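Local coordinates for protein JSC1_58120g3 (PDB 6XHH) that binds a verdin-type bilin in a GAF domain of the cyanobacteriochrome family and probably senses far-red light, at residues V38-F43 with K139-L144; G79-N84 with V131-Q136. All coordinates share one frame; numbering follows the deposited sequence.

Contact 1 joins the strands 38-43 and 139-144, and contact 2 sets the loop 79-84 against the strand 131-136. Their centres are about 8 Å apart. They meet through the hairpin of strands 128-136 and 139-148, where W141 N lies 2.9 Å from I134 O and G142 O lies 2.9 Å from I134 N, both probable hydrogen bonds. Along the chain contact 2 is nested inside the loop closed by contact 1. F81 of contact 2 also packs on L143 and L140 of contact 1. Both contacts line the bilin pocket. Contact 1 offers carbon to the D ring of M1V, while contact 2 also holds the C-ring propionate.

Contact 1: residues V38-F43 with K139-L144; sequences VTIYKF and KLWGLL. With M1V (mesobiliverdin IX(alpha)), chain C.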
loop_
_atom_site.group_PDB
_atom_site.type_symbol
_atom_site.label_atom_id
_atom_site.label_comp_id
_atom_site.label_asym_id
_atom_site.label_seq_id
_atom_site.Cartn_x
_atom_site.Cartn_y
_atom_site.Cartn_z
ATOM N N VAL A 38 -6.476 0.655 5.255
ATOM C CA VAL A 38 -5.826 0.941 3.980
ATOM C C VAL A 38 -5.397 2.402 4.009
ATOM O O VAL A 38 -6.168 3.273 4.425
ATOM C CB VAL A 38 -6.748 0.662 2.773
ATOM C CG1 VAL A 38 -6.040 1.017 1.463
ATOM C CG2 VAL A 38 -7.153 -0.790 2.753
ATOM N N THR A 39 -4.169 2.670 3.572
ATOM C CA THR A 39 -3.599 4.004 3.635
ATOM C C THR A 39 -3.018 4.412 2.288
ATOM O O THR A 39 -2.530 3.584 1.507
ATOM C CB THR A 39 -2.471 4.125 4.683
ATOM O OG1 THR A 39 -1.386 3.239 4.342
ATOM C CG2 THR A 39 -2.964 3.788 6.055
ATOM N N ILE A 40 -3.035 5.719 2.054
ATOM C CA ILE A 40 -2.256 6.359 1.006
ATOM C C ILE A 40 -1.193 7.201 1.684
ATOM O O ILE A 40 -1.501 8.046 2.538
ATOM C CB ILE A 40 -3.140 7.211 0.078
ATOM C CG1 ILE A 40 -4.102 6.300 -0.692
ATOM C CG2 ILE A 40 -2.280 8.008 -0.901
ATOM C CD1 ILE A 40 -5.309 7.036 -1.292
ATOM N N TYR A 41 0.059 6.954 1.310
ATOM C CA TYR A 41 1.232 7.554 1.922
ATOM C C TYR A 41 2.035 8.234 0.831
ATOM O O TYR A 41 2.285 7.640 -0.227
ATOM C CB TYR A 41 2.040 6.459 2.618
ATOM C CG TYR A 41 3.450 6.734 3.086
ATOM C CD1 TYR A 41 4.521 6.606 2.211
ATOM C CD2 TYR A 41 3.718 6.969 4.423
ATOM C CE1 TYR A 41 5.827 6.770 2.639
ATOM C CE2 TYR A 41 5.029 7.139 4.876
ATOM C CZ TYR A 41 6.073 7.031 3.972
ATOM O OH TYR A 41 7.364 7.193 4.415
ATOM N N LYS A 42 2.397 9.487 1.071
ATOM C CA LYS A 42 3.093 10.298 0.086
ATOM C C LYS A 42 4.569 10.435 0.441
ATOM O O LYS A 42 4.910 10.835 1.561
ATOM C CB LYS A 42 2.449 11.678 -0.012
ATOM C CG LYS A 42 3.175 12.613 -0.958
ATOM C CD LYS A 42 2.419 13.928 -1.100
ATOM C CE LYS A 42 3.100 14.787 -2.157
ATOM N NZ LYS A 42 2.415 16.077 -2.438
ATOM N N PHE A 43 5.435 10.128 -0.518
ATOM C CA PHE A 43 6.865 10.319 -0.326
ATOM C C PHE A 43 7.235 11.798 -0.295
ATOM O O PHE A 43 6.759 12.598 -1.108
ATOM C CB PHE A 43 7.654 9.646 -1.441
ATOM C CG PHE A 43 7.828 8.171 -1.274
ATOM C CD1 PHE A 43 8.344 7.633 -0.108
ATOM C CD2 PHE A 43 7.477 7.319 -2.316
ATOM C CE1 PHE A 43 8.510 6.254 0.018
ATOM C CE2 PHE A 43 7.622 5.943 -2.197
ATOM C CZ PHE A 43 8.152 5.413 -1.030
ATOM N N LYS A 139 7.057 8.757 -12.292
ATOM C CA LYS A 139 7.637 9.260 -11.050
ATOM C C LYS A 139 7.016 8.528 -9.861
ATOM O O LYS A 139 5.788 8.512 -9.709
ATOM C CB LYS A 139 7.425 10.768 -10.918
ATOM C CG LYS A 139 7.760 11.319 -9.540
ATOM C CD LYS A 139 6.634 12.188 -9.001
ATOM C CE LYS A 139 6.900 12.632 -7.576
ATOM N NZ LYS A 139 8.060 13.565 -7.487
ATOM N N LEU A 140 7.859 7.931 -9.019
ATOM C CA LEU A 140 7.395 7.265 -7.805
ATOM C C LEU A 140 6.903 8.316 -6.813
ATOM O O LEU A 140 7.692 9.116 -6.300
ATOM C CB LEU A 140 8.518 6.423 -7.208
ATOM C CG LEU A 140 8.198 5.643 -5.930
ATOM C CD1 LEU A 140 7.028 4.707 -6.151
ATOM C CD2 LEU A 140 9.429 4.860 -5.398
ATOM N N TRP A 141 5.596 8.320 -6.547
ATOM C CA TRP A 141 4.933 9.359 -5.775
ATOM C C TRP A 141 4.684 8.958 -4.327
ATOM O O TRP A 141 4.803 9.792 -3.417
ATOM C CB TRP A 141 3.602 9.711 -6.456
ATOM C CG TRP A 141 2.779 10.771 -5.774
ATOM C CD1 TRP A 141 2.755 12.111 -6.061
ATOM C CD2 TRP A 141 1.867 10.581 -4.674
ATOM N NE1 TRP A 141 1.865 12.755 -5.229
ATOM C CE2 TRP A 141 1.316 11.843 -4.366
ATOM C CE3 TRP A 141 1.447 9.464 -3.942
ATOM C CZ2 TRP A 141 0.381 12.019 -3.340
ATOM C CZ3 TRP A 141 0.518 9.644 -2.924
ATOM C CH2 TRP A 141 -0.006 10.910 -2.640
ATOM N N GLY A 142 4.332 7.703 -4.100
ATOM C CA GLY A 142 3.976 7.267 -2.765
ATOM C C GLY A 142 3.660 5.793 -2.757
ATOM O O GLY A 142 4.049 5.058 -3.669
ATOM N N LEU A 143 2.953 5.369 -1.708
ATOM C CA LEU A 143 2.619 3.969 -1.497
ATOM C C LEU A 143 1.156 3.816 -1.121
ATOM O O LEU A 143 0.616 4.624 -0.355
ATOM C CB LEU A 143 3.493 3.356 -0.388
ATOM C CG LEU A 143 5.010 3.478 -0.549
ATOM C CD1 LEU A 143 5.736 3.056 0.731
ATOM C CD2 LEU A 143 5.472 2.645 -1.723
ATOM N N LEU A 144 0.538 2.761 -1.638
ATOM C CA LEU A 144 -0.782 2.300 -1.220
ATOM C C LEU A 144 -0.582 1.019 -0.421
ATOM O O LEU A 144 0.006 0.053 -0.935
ATOM C CB LEU A 144 -1.690 2.060 -2.428
ATOM C CG LEU A 144 -3.040 1.371 -2.220
ATOM C CD1 LEU A 144 -3.998 2.232 -1.414
ATOM C CD2 LEU A 144 -3.676 1.018 -3.558
HETATM O OA M1V C . 11.536 2.513 10.051
HETATM C C1A M1V C . 12.523 1.802 9.932
HETATM N NA M1V C . 12.724 0.961 8.910
HETATM C C2A M1V C . 13.610 1.749 10.827
HETATM C CMA M1V C . 13.750 2.550 12.101
HETATM C C3A M1V C . 14.527 0.824 10.334
HETATM C CAA M1V C . 15.819 0.425 10.939
HETATM C CBA M1V C . 17.009 0.751 10.035
HETATM C C4A M1V C . 13.945 0.302 9.077
HETATM C CHA M1V C . 14.550 -0.623 8.270
HETATM C C1B M1V C . 14.110 -1.220 7.006
HETATM C C2B M1V C . 14.875 -2.225 6.358
HETATM C CMB M1V C . 16.174 -2.809 6.860
HETATM C C3B M1V C . 14.214 -2.570 5.218
HETATM C CAB M1V C . 14.648 -3.614 4.204
HETATM C CBB M1V C . 13.763 -4.866 4.323
HETATM C CGB M1V C . 14.032 -5.587 5.626
HETATM O O2B M1V C . 15.136 -6.153 5.810
HETATM O O1B M1V C . 13.173 -5.635 6.535
HETATM N NB M1V C . 13.022 -0.967 6.262
HETATM C C4B M1V C . 13.042 -1.758 5.168
HETATM C CHB M1V C . 12.130 -1.849 4.105
HETATM C C1C M1V C . 10.840 -1.326 3.928
HETATM C C2C M1V C . 9.973 -1.791 2.930
HETATM C CAC M1V C . 10.332 -2.831 1.890
HETATM C CBC M1V C . 11.104 -2.014 0.816
HETATM C CGC M1V C . 11.974 -2.830 -0.129
HETATM O O2C M1V C . 12.016 -4.078 -0.044
HETATM O O1C M1V C . 12.675 -2.263 -1.005
HETATM C C3C M1V C . 8.793 -1.058 3.039
HETATM C CMC M1V C . 7.588 -1.235 2.157
HETATM N NC M1V C . 10.194 -0.348 4.651
HETATM C C4C M1V C . 8.938 -0.172 4.126
HETATM C CHC M1V C . 8.078 0.816 4.688
HETATM C C1D M1V C . 6.744 1.066 4.477
HETATM C C2D M1V C . 6.149 2.354 4.372
HETATM C CMD M1V C . 6.888 3.669 4.419
HETATM N ND M1V C . 5.733 0.118 4.401
HETATM C C4D M1V C . 4.561 0.764 4.223
HETATM O OD M1V C . 3.481 0.181 4.122
HETATM C C3D M1V C . 4.812 2.173 4.200
HETATM C CAD M1V C . 3.791 3.265 4.000
HETATM C CBD M1V C . 3.002 3.451 5.277
HETATM O O HOH W 1 0.421 3.607 2.444
HETATM O O HOH W 2 0.171 15.532 -5.045
HETATM O O HOH W 3 5.570 12.452 -3.615
#
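K42 crosses the indole of W141 at about a right angle. Its CG, anti to the backbone N (chi1 176°), lies over one ring face, 4.0 Å from the centroid of the six-membered ring. This is a CH-pi contact. I40 CG2 meets the edge of the same indole at W141 CZ3, 3.8 Å away. On the other side of the sheet Y41 and L143 lie alongside each other and point the same way. Y41 turns one ring face to the D-ring substituents of M1V, with Y41 CZ 3.5 Å from M1V CMD. Y41 OH is hydrogen-bonded to W68 O. L143 CD1 is 3.7 Å from M1V C3D. F43 CZ packs on L143 CG at 3.7 Å, and F43 CE2 on L140. With an alanine at Y41, the D-ring methyl and ethyl groups would probably lose the flat surface against them, and W68 O would lose its hydroxyl partner.

The strands are antiparallel. Y41 N donates a hydrogen bond to L143 O (2.9 Å), L143 N to Y41 O (2.8 Å), and F43 N to W141 O. W141 and G142 form a classic beta bulge opposite I134. A CB at G142 would clash with Y41 O. A water links T39 OG1 to L143 O. The chemistry is thus split: backbone hydrogen bonds tie these central GAF strands together, while apolar carbon from Y41 and L143 meets the chromophore.

Contact 2: residues G79-N84 with V131-Q136; sequences GRFQQN and VVAIFQ. With M1V (mesobiliverdin IX(alpha)), chain C.
F81 and A133 mark the closest backbone approach, with their CA atoms 5.4 Å apart. F81 sits in a 3-10 turn of residues 80-82, and A133 in an extended strand. No direct hydrogen bond joins the two segments. The turn is closed by its own backbone hydrogen bonds, from Q83 N to R80 O and from N84 N to F81 O. A water accepts from A133 N and donates to N84 OD1, bridging the gap.

The F81 ring crosses V131 at about a right angle, and F81 CZ lies 3.8 Å from V131 CG1. Its edge faces V131 O, 3.5 Å from F81 CE1, and also M1V CMC, 3.4 Å from F81 CE2. R80 CG lies over the centre of one face of this ring. F135 brings its own edge to the turn, with F135 CZ 3.2 Å from F81 O. N84 CB packs on F135 CE2, and the amide and ring planes stand 73° apart.

R80 holds the C-ring propionate of M1V with two hydrogen bonds. R80 N reaches M1V O1C at 2.9 Å and 169°. A bend at chi3 (64°) helps bring R80 NE to M1V O2C, 2.8 Å away. E96 forms a salt bridge with R80 NH2. A CB on G79 would clash with M1V O1C.

The loop follows helix 71-75 and leads into strand 87-89, which pairs with strand 128-136 at the sheet edge. F87 of that strand touches R80 and F81. On the other side of strand 128-136, V132 and I134 pack on helix 157-178.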
loop_
_atom_site.group_PDB
_atom_site.type_symbol
_atom_site.label_atom_id
_atom_site.label_comp_id
_atom_site.label_asym_id
_atom_site.label_seq_id
_atom_site.Cartn_x
_atom_site.Cartn_y
_atom_site.Cartn_z
ATOM N N GLY A 79 13.719 2.125 -2.761
ATOM C CA GLY A 79 13.836 0.677 -2.732
ATOM C C GLY A 79 13.222 0.025 -3.947
ATOM O O GLY A 79 13.298 0.539 -5.070
ATOM N N ARG A 80 12.589 -1.131 -3.716
ATOM C CA ARG A 80 12.021 -1.911 -4.805
ATOM C C ARG A 80 10.888 -1.189 -5.514
ATOM O O ARG A 80 10.529 -1.578 -6.633
ATOM C CB ARG A 80 11.505 -3.247 -4.273
ATOM C CG ARG A 80 10.298 -3.092 -3.332
ATOM C CD ARG A 80 9.691 -4.437 -2.933
ATOM N NE ARG A 80 10.621 -5.266 -2.160
ATOM C CZ ARG A 80 10.498 -6.587 -2.023
ATOM N NH1 ARG A 80 9.491 -7.234 -2.595
ATOM N NH2 ARG A 80 11.389 -7.265 -1.329
ATOM N N PHE A 81 10.317 -0.149 -4.899
ATOM C CA PHE A 81 9.160 0.490 -5.511
ATOM C C PHE A 81 9.543 1.281 -6.755
ATOM O O PHE A 81 8.676 1.535 -7.611
ATOM C CB PHE A 81 8.448 1.358 -4.469
ATOM C CG PHE A 81 7.913 0.561 -3.321
ATOM C CD1 PHE A 81 6.872 -0.336 -3.525
ATOM C CD2 PHE A 81 8.480 0.652 -2.050
ATOM C CE1 PHE A 81 6.396 -1.113 -2.485
ATOM C CE2 PHE A 81 7.993 -0.118 -1.007
ATOM C CZ PHE A 81 6.952 -1.004 -1.222
ATOM N N GLN A 82 10.832 1.619 -6.906
ATOM C CA GLN A 82 11.260 2.273 -8.139
ATOM C C GLN A 82 11.111 1.347 -9.335
ATOM O O GLN A 82 10.937 1.821 -10.461
ATOM C CB GLN A 82 12.705 2.758 -8.021
ATOM C CG GLN A 82 12.919 3.919 -7.038
ATOM C CD GLN A 82 12.393 5.262 -7.552
ATOM O OE1 GLN A 82 11.839 5.357 -8.656
ATOM N NE2 GLN A 82 12.589 6.312 -6.755
ATOM N N GLN A 83 11.160 0.035 -9.108
ATOM C CA GLN A 83 10.923 -0.965 -10.138
ATOM C C GLN A 83 9.482 -1.471 -10.126
ATOM O O GLN A 83 9.176 -2.469 -10.783
ATOM C CB GLN A 83 11.897 -2.133 -9.967
ATOM C CG GLN A 83 13.325 -1.809 -10.380
ATOM C CD GLN A 83 14.010 -0.841 -9.446
ATOM O OE1 GLN A 83 14.060 -1.054 -8.231
ATOM N NE2 GLN A 83 14.546 0.238 -10.008
ATOM N N ASN A 84 8.596 -0.801 -9.386
ATOM C CA ASN A 84 7.197 -1.223 -9.234
ATOM C C ASN A 84 7.077 -2.677 -8.783
ATOM O O ASN A 84 6.205 -3.426 -9.243
ATOM C CB ASN A 84 6.392 -1.001 -10.511
ATOM C CG ASN A 84 4.903 -1.047 -10.249
ATOM O OD1 ASN A 84 4.468 -0.933 -9.093
ATOM N ND2 ASN A 84 4.111 -1.234 -11.302
ATOM N N VAL A 131 1.916 -3.864 0.152
ATOM C CA VAL A 131 2.321 -2.486 -0.112
ATOM C C VAL A 131 2.738 -2.365 -1.574
ATOM O O VAL A 131 3.546 -3.166 -2.063
ATOM C CB VAL A 131 3.467 -2.031 0.818
ATOM C CG1 VAL A 131 3.710 -0.512 0.689
ATOM C CG2 VAL A 131 3.169 -2.401 2.283
ATOM N N VAL A 132 2.175 -1.384 -2.284
ATOM C CA VAL A 132 2.479 -1.220 -3.704
ATOM C C VAL A 132 2.738 0.245 -4.021
ATOM O O VAL A 132 2.280 1.156 -3.324
ATOM C CB VAL A 132 1.356 -1.735 -4.621
ATOM C CG1 VAL A 132 1.043 -3.202 -4.332
ATOM C CG2 VAL A 132 0.114 -0.847 -4.493
ATOM N N ALA A 133 3.465 0.459 -5.111
ATOM C CA ALA A 133 3.883 1.790 -5.512
ATOM C C ALA A 133 2.737 2.558 -6.164
ATOM O O ALA A 133 1.950 2.002 -6.942
ATOM C CB ALA A 133 5.063 1.694 -6.481
ATOM N N ILE A 134 2.666 3.851 -5.868
ATOM C CA ILE A 134 1.823 4.783 -6.617
ATOM C C ILE A 134 2.741 5.605 -7.504
ATOM O O ILE A 134 3.589 6.346 -6.992
ATOM C CB ILE A 134 1.017 5.705 -5.687
ATOM C CG1 ILE A 134 0.044 4.919 -4.825
ATOM C CG2 ILE A 134 0.218 6.730 -6.487
ATOM C CD1 ILE A 134 -0.549 5.767 -3.690
ATOM N N PHE A 135 2.577 5.470 -8.823
ATOM C CA PHE A 135 3.360 6.212 -9.804
ATOM C C PHE A 135 2.536 7.342 -10.407
ATOM O O PHE A 135 1.402 7.129 -10.834
ATOM C CB PHE A 135 3.860 5.288 -10.913
ATOM C CG PHE A 135 5.142 4.633 -10.585
ATOM C CD1 PHE A 135 6.339 5.278 -10.823
ATOM C CD2 PHE A 135 5.158 3.386 -10.008
ATOM C CE1 PHE A 135 7.537 4.674 -10.502
ATOM C CE2 PHE A 135 6.356 2.771 -9.687
ATOM C CZ PHE A 135 7.543 3.417 -9.927
ATOM N N GLN A 136 3.121 8.528 -10.452
ATOM C CA GLN A 136 2.562 9.669 -11.168
ATOM C C GLN A 136 3.360 9.776 -12.459
ATOM O O GLN A 136 4.481 10.293 -12.459
ATOM C CB GLN A 136 2.680 10.931 -10.330
ATOM C CG GLN A 136 2.327 12.219 -11.056
ATOM C CD GLN A 136 2.863 13.435 -10.324
ATOM O OE1 GLN A 136 3.281 13.336 -9.169
ATOM N NE2 GLN A 136 2.868 14.582 -10.991
HETATM O OA M1V C . 11.536 2.513 10.051
HETATM C C1A M1V C . 12.523 1.802 9.932
HETATM N NA M1V C . 12.724 0.961 8.910
HETATM C C2A M1V C . 13.610 1.749 10.827
HETATM C CMA M1V C . 13.750 2.550 12.101
HETATM C C3A M1V C . 14.527 0.824 10.334
HETATM C CAA M1V C . 15.819 0.425 10.939
HETATM C CBA M1V C . 17.009 0.751 10.035
HETATM C C4A M1V C . 13.945 0.302 9.077
HETATM C CHA M1V C . 14.550 -0.623 8.270
HETATM C C1B M1V C . 14.110 -1.220 7.006
HETATM C C2B M1V C . 14.875 -2.225 6.358
HETATM C CMB M1V C . 16.174 -2.809 6.860
HETATM C C3B M1V C . 14.214 -2.570 5.218
HETATM C CAB M1V C . 14.648 -3.614 4.204
HETATM C CBB M1V C . 13.763 -4.866 4.323
HETATM C CGB M1V C . 14.032 -5.587 5.626
HETATM O O2B M1V C . 15.136 -6.153 5.810
HETATM O O1B M1V C . 13.173 -5.635 6.535
HETATM N NB M1V C . 13.022 -0.967 6.262
HETATM C C4B M1V C . 13.042 -1.758 5.168
HETATM C CHB M1V C . 12.130 -1.849 4.105
HETATM C C1C M1V C . 10.840 -1.326 3.928
HETATM C C2C M1V C . 9.973 -1.791 2.930
HETATM C CAC M1V C . 10.332 -2.831 1.890
HETATM C CBC M1V C . 11.104 -2.014 0.816
HETATM C CGC M1V C . 11.974 -2.830 -0.129
HETATM O O2C M1V C . 12.016 -4.078 -0.044
HETATM O O1C M1V C . 12.675 -2.263 -1.005
HETATM C C3C M1V C . 8.793 -1.058 3.039
HETATM C CMC M1V C . 7.588 -1.235 2.157
HETATM N NC M1V C . 10.194 -0.348 4.651
HETATM C C4C M1V C . 8.938 -0.172 4.126
HETATM C CHC M1V C . 8.078 0.816 4.688
HETATM C C1D M1V C . 6.744 1.066 4.477
HETATM C C2D M1V C . 6.149 2.354 4.372
HETATM C CMD M1V C . 6.888 3.669 4.419
HETATM N ND M1V C . 5.733 0.118 4.401
HETATM C C4D M1V C . 4.561 0.764 4.223
HETATM O OD M1V C . 3.481 0.181 4.122
HETATM C C3D M1V C . 4.812 2.173 4.200
HETATM C CAD M1V C . 3.791 3.265 4.000
HETATM C CBD M1V C . 3.002 3.451 5.277
HETATM O O HOH W 4 4.763 -1.763 -6.346
HETATM O O HOH W 5 1.841 -0.566 -8.027
#